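Side-chain contact in MmeI (Methylophilus methylotrophus, PDB 5HR4), which binds DNA as a restriction-modification enzyme and probably methylates the exocyclic amino group of adenine, using S-adenosyl-L-methionine as methyl donor: residues L380-L385 with S438-N443. Residues are numbered along the deposited sequence; the frame is centred on the assembly and turned at random.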
ATOM      1  N   LEU A 380      23.101  17.652   3.159  1.00 30.27           N
ATOM      2  CA  LEU A 380      22.897  19.098   3.132  1.00 29.70           C
ATOM      3  C   LEU A 380      23.843  19.796   4.101  1.00 34.86           C
ATOM      4  O   LEU A 380      24.583  20.710   3.715  1.00 37.54           O
ATOM      5  CB  LEU A 380      21.452  19.416   3.474  1.00 27.50           C
ATOM      6  CG  LEU A 380      21.129  20.888   3.602  1.00 30.88           C
ATOM      7  CD1 LEU A 380      21.524  21.609   2.324  1.00 34.39           C
ATOM      8  CD2 LEU A 380      19.645  20.985   3.819  1.00 32.47           C
ATOM      9  N   GLU A 381      23.868  19.331   5.357  1.00 32.39           N
ATOM     10  CA  GLU A 381      24.730  19.894   6.394  1.00 32.57           C
ATOM     11  C   GLU A 381      26.215  19.875   6.043  1.00 30.43           C
ATOM     12  O   GLU A 381      26.983  20.615   6.664  1.00 33.26           O
ATOM     13  CB  GLU A 381      24.533  19.137   7.712  1.00 32.73           C
ATOM     14  CG  GLU A 381      25.053  19.897   8.903  1.00 38.10           C
ATOM     15  CD  GLU A 381      25.458  19.006  10.063  1.00 44.91           C
ATOM     16  OE1 GLU A 381      25.957  17.880   9.809  1.00 45.76           O
ATOM     17  OE2 GLU A 381      25.287  19.449  11.231  1.00 42.15           O
ATOM     18  N   ILE A 382      26.664  19.023   5.117  1.00 29.69           N
ATOM     19  CA  ILE A 382      28.059  19.107   4.666  1.00 37.02           C
ATOM     20  C   ILE A 382      28.283  20.399   3.878  1.00 35.12           C
ATOM     21  O   ILE A 382      29.243  21.138   4.119  1.00 33.25           O
ATOM     22  CB  ILE A 382      28.446  17.879   3.817  1.00 38.72           C
ATOM     23  CG1 ILE A 382      28.907  16.708   4.676  1.00 34.64           C
ATOM     24  CG2 ILE A 382      29.559  18.229   2.819  1.00 34.26           C
ATOM     25  CD1 ILE A 382      29.091  15.420   3.861  1.00 36.81           C
ATOM     26  N   GLU A 383      27.408  20.673   2.911  1.00 32.45           N
ATOM     27  CA  GLU A 383      27.529  21.893   2.130  1.00 32.57           C
ATOM     28  C   GLU A 383      27.371  23.126   3.007  1.00 37.70           C
ATOM     29  O   GLU A 383      27.979  24.166   2.726  1.00 36.39           O
ATOM     30  CB  GLU A 383      26.502  21.891   0.990  1.00 31.86           C
ATOM     31  CG  GLU A 383      26.656  20.717   0.007  1.00 30.74           C
ATOM     32  CD  GLU A 383      28.119  20.467  -0.401  1.00 40.99           C
ATOM     33  OE1 GLU A 383      28.851  21.435  -0.711  1.00 55.66           O
ATOM     34  OE2 GLU A 383      28.555  19.298  -0.410  1.00 44.52           O
ATOM     35  N   VAL A 384      26.585  23.029   4.086  1.00 37.19           N
ATOM     36  CA  VAL A 384      26.454  24.166   5.001  1.00 36.94           C
ATOM     37  C   VAL A 384      27.788  24.456   5.672  1.00 38.31           C
ATOM     38  O   VAL A 384      28.259  25.599   5.697  1.00 39.45           O
ATOM     39  CB  VAL A 384      25.345  23.915   6.038  1.00 30.38           C
ATOM     40  CG1 VAL A 384      25.521  24.859   7.219  1.00 25.92           C
ATOM     41  CG2 VAL A 384      23.970  24.094   5.399  1.00 27.60           C
ATOM     42  N   LEU A 385      28.421  23.420   6.227  1.00 41.45           N
ATOM     43  CA  LEU A 385      29.745  23.605   6.815  1.00 41.96           C
ATOM     44  C   LEU A 385      30.777  24.004   5.768  1.00 39.45           C
ATOM     45  O   LEU A 385      31.722  24.731   6.094  1.00 44.64           O
ATOM     46  CB  LEU A 385      30.170  22.342   7.562  1.00 30.98           C
ATOM     47  CG  LEU A 385      29.216  22.198   8.751  1.00 40.01           C
ATOM     48  CD1 LEU A 385      29.342  20.873   9.560  1.00 36.13           C
ATOM     49  CD2 LEU A 385      29.414  23.401   9.642  1.00 41.85           C
ATOM     50  N   SER A 438      34.226  13.102   7.222  1.00 37.11           N
ATOM     51  CA  SER A 438      35.648  12.926   7.486  1.00 38.89           C
ATOM     52  C   SER A 438      36.452  12.887   6.198  1.00 43.29           C
ATOM     53  O   SER A 438      37.598  13.348   6.167  1.00 45.28           O
ATOM     54  CB  SER A 438      35.882  11.645   8.286  1.00 42.53           C
ATOM     55  OG  SER A 438      35.463  11.787   9.636  1.00 40.68           O
ATOM     56  N   ASP A 439      35.866  12.355   5.125  1.00 49.90           N
ATOM     57  CA  ASP A 439      36.559  12.311   3.844  1.00 47.67           C
ATOM     58  C   ASP A 439      36.616  13.689   3.197  1.00 50.06           C
ATOM     59  O   ASP A 439      37.673  14.099   2.702  1.00 49.85           O
ATOM     60  CB  ASP A 439      35.878  11.318   2.902  1.00 49.77           C
ATOM     61  CG  ASP A 439      35.936   9.891   3.408  1.00 63.88           C
ATOM     62  OD1 ASP A 439      36.639   9.631   4.410  1.00 67.33           O
ATOM     63  OD2 ASP A 439      35.276   9.019   2.795  1.00 81.37           O
ATOM     64  N   GLU A 440      35.492  14.419   3.193  1.00 44.05           N
ATOM     65  CA  GLU A 440      35.456  15.707   2.504  1.00 43.50           C
ATOM     66  C   GLU A 440      36.506  16.664   3.046  1.00 49.18           C
ATOM     67  O   GLU A 440      37.188  17.352   2.272  1.00 53.15           O
ATOM     68  CB  GLU A 440      34.082  16.354   2.630  1.00 44.89           C
ATOM     69  CG  GLU A 440      32.981  15.607   1.937  1.00 51.47           C
ATOM     70  CD  GLU A 440      33.211  15.480   0.452  1.00 58.75           C
ATOM     71  OE1 GLU A 440      33.744  16.443  -0.156  1.00 61.82           O
ATOM     72  OE2 GLU A 440      32.854  14.411  -0.097  1.00 59.30           O
ATOM     73  N   PHE A 441      36.640  16.735   4.368  1.00 44.66           N
ATOM     74  CA  PHE A 441      37.461  17.746   5.013  1.00 39.26           C
ATOM     75  C   PHE A 441      38.713  17.165   5.637  1.00 41.77           C
ATOM     76  O   PHE A 441      39.334  17.820   6.474  1.00 44.70           O
ATOM     77  CB  PHE A 441      36.654  18.479   6.077  1.00 39.51           C
ATOM     78  CG  PHE A 441      35.377  19.048   5.569  1.00 44.79           C
ATOM     79  CD1 PHE A 441      35.331  19.670   4.334  1.00 42.89           C
ATOM     80  CD2 PHE A 441      34.218  18.954   6.318  1.00 41.53           C
ATOM     81  CE1 PHE A 441      34.153  20.196   3.857  1.00 46.47           C
ATOM     82  CE2 PHE A 441      33.029  19.479   5.852  1.00 42.09           C
ATOM     83  CZ  PHE A 441      32.995  20.099   4.616  1.00 48.95           C
ATOM     84  N   GLY A 442      39.080  15.944   5.262  1.00 41.59           N
ATOM     85  CA  GLY A 442      40.231  15.276   5.834  1.00 43.58           C
ATOM     86  C   GLY A 442      40.492  15.474   7.321  1.00 46.96           C
ATOM     87  O   GLY A 442      41.551  15.988   7.694  1.00 52.80           O
ATOM     88  N   ASN A 443      39.547  15.113   8.185  1.00 43.38           N
ATOM     89  CA  ASN A 443      39.909  14.865   9.578  1.00 48.42           C
ATOM     90  C   ASN A 443      38.894  13.910  10.178  1.00 47.19           C
ATOM     91  O   ASN A 443      37.691  14.024   9.920  1.00 46.17           O
ATOM     92  CB  ASN A 443      40.003  16.142  10.427  1.00 49.40           C
ATOM     93  CG  ASN A 443      38.731  16.949  10.415  1.00 51.25           C
ATOM     94  OD1 ASN A 443      37.968  16.906   9.442  1.00 48.86           O
ATOM     95  ND2 ASN A 443      38.498  17.709  11.491  1.00 43.16           N
TER
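F441, just past the C-terminal end of helix 416-440, reaches across to I382 and L385 on helix 368-388 in a small apolar contact within the DNA-methyltransferase domain. The ring arrives rim first: CZ of F441 lies 3.9 Å from the backbone O of I382, which sits at the ring edge near its plane, and 4.3 Å from CG2 of I382. CE2 of F441 approaches CB of L385 obliquely at 4.4 Å. With CG anti to its own carbonyl carbon (chi1 -54°), the phenyl group extends out from the helix end toward helix 368-388. One ring face is covered by CB of the preceding E440, offset toward the rim. Both helices belong to the Rossmann-like methyltransferase fold, each following a parallel strand of the central sheet, 359-361 and 409-413 respectively. Apart from the ring, CD1 of I382 meets the aliphatic CG of E440 at 4.3 Å. The carboxylates of E383 and E440 come within 5.9 Å of each other (OE2 to OE1), and R386 forms a salt bridge to each, which probably offsets their like charge. L396, in the loop that follows helix 368-388, touches both L385 and F441.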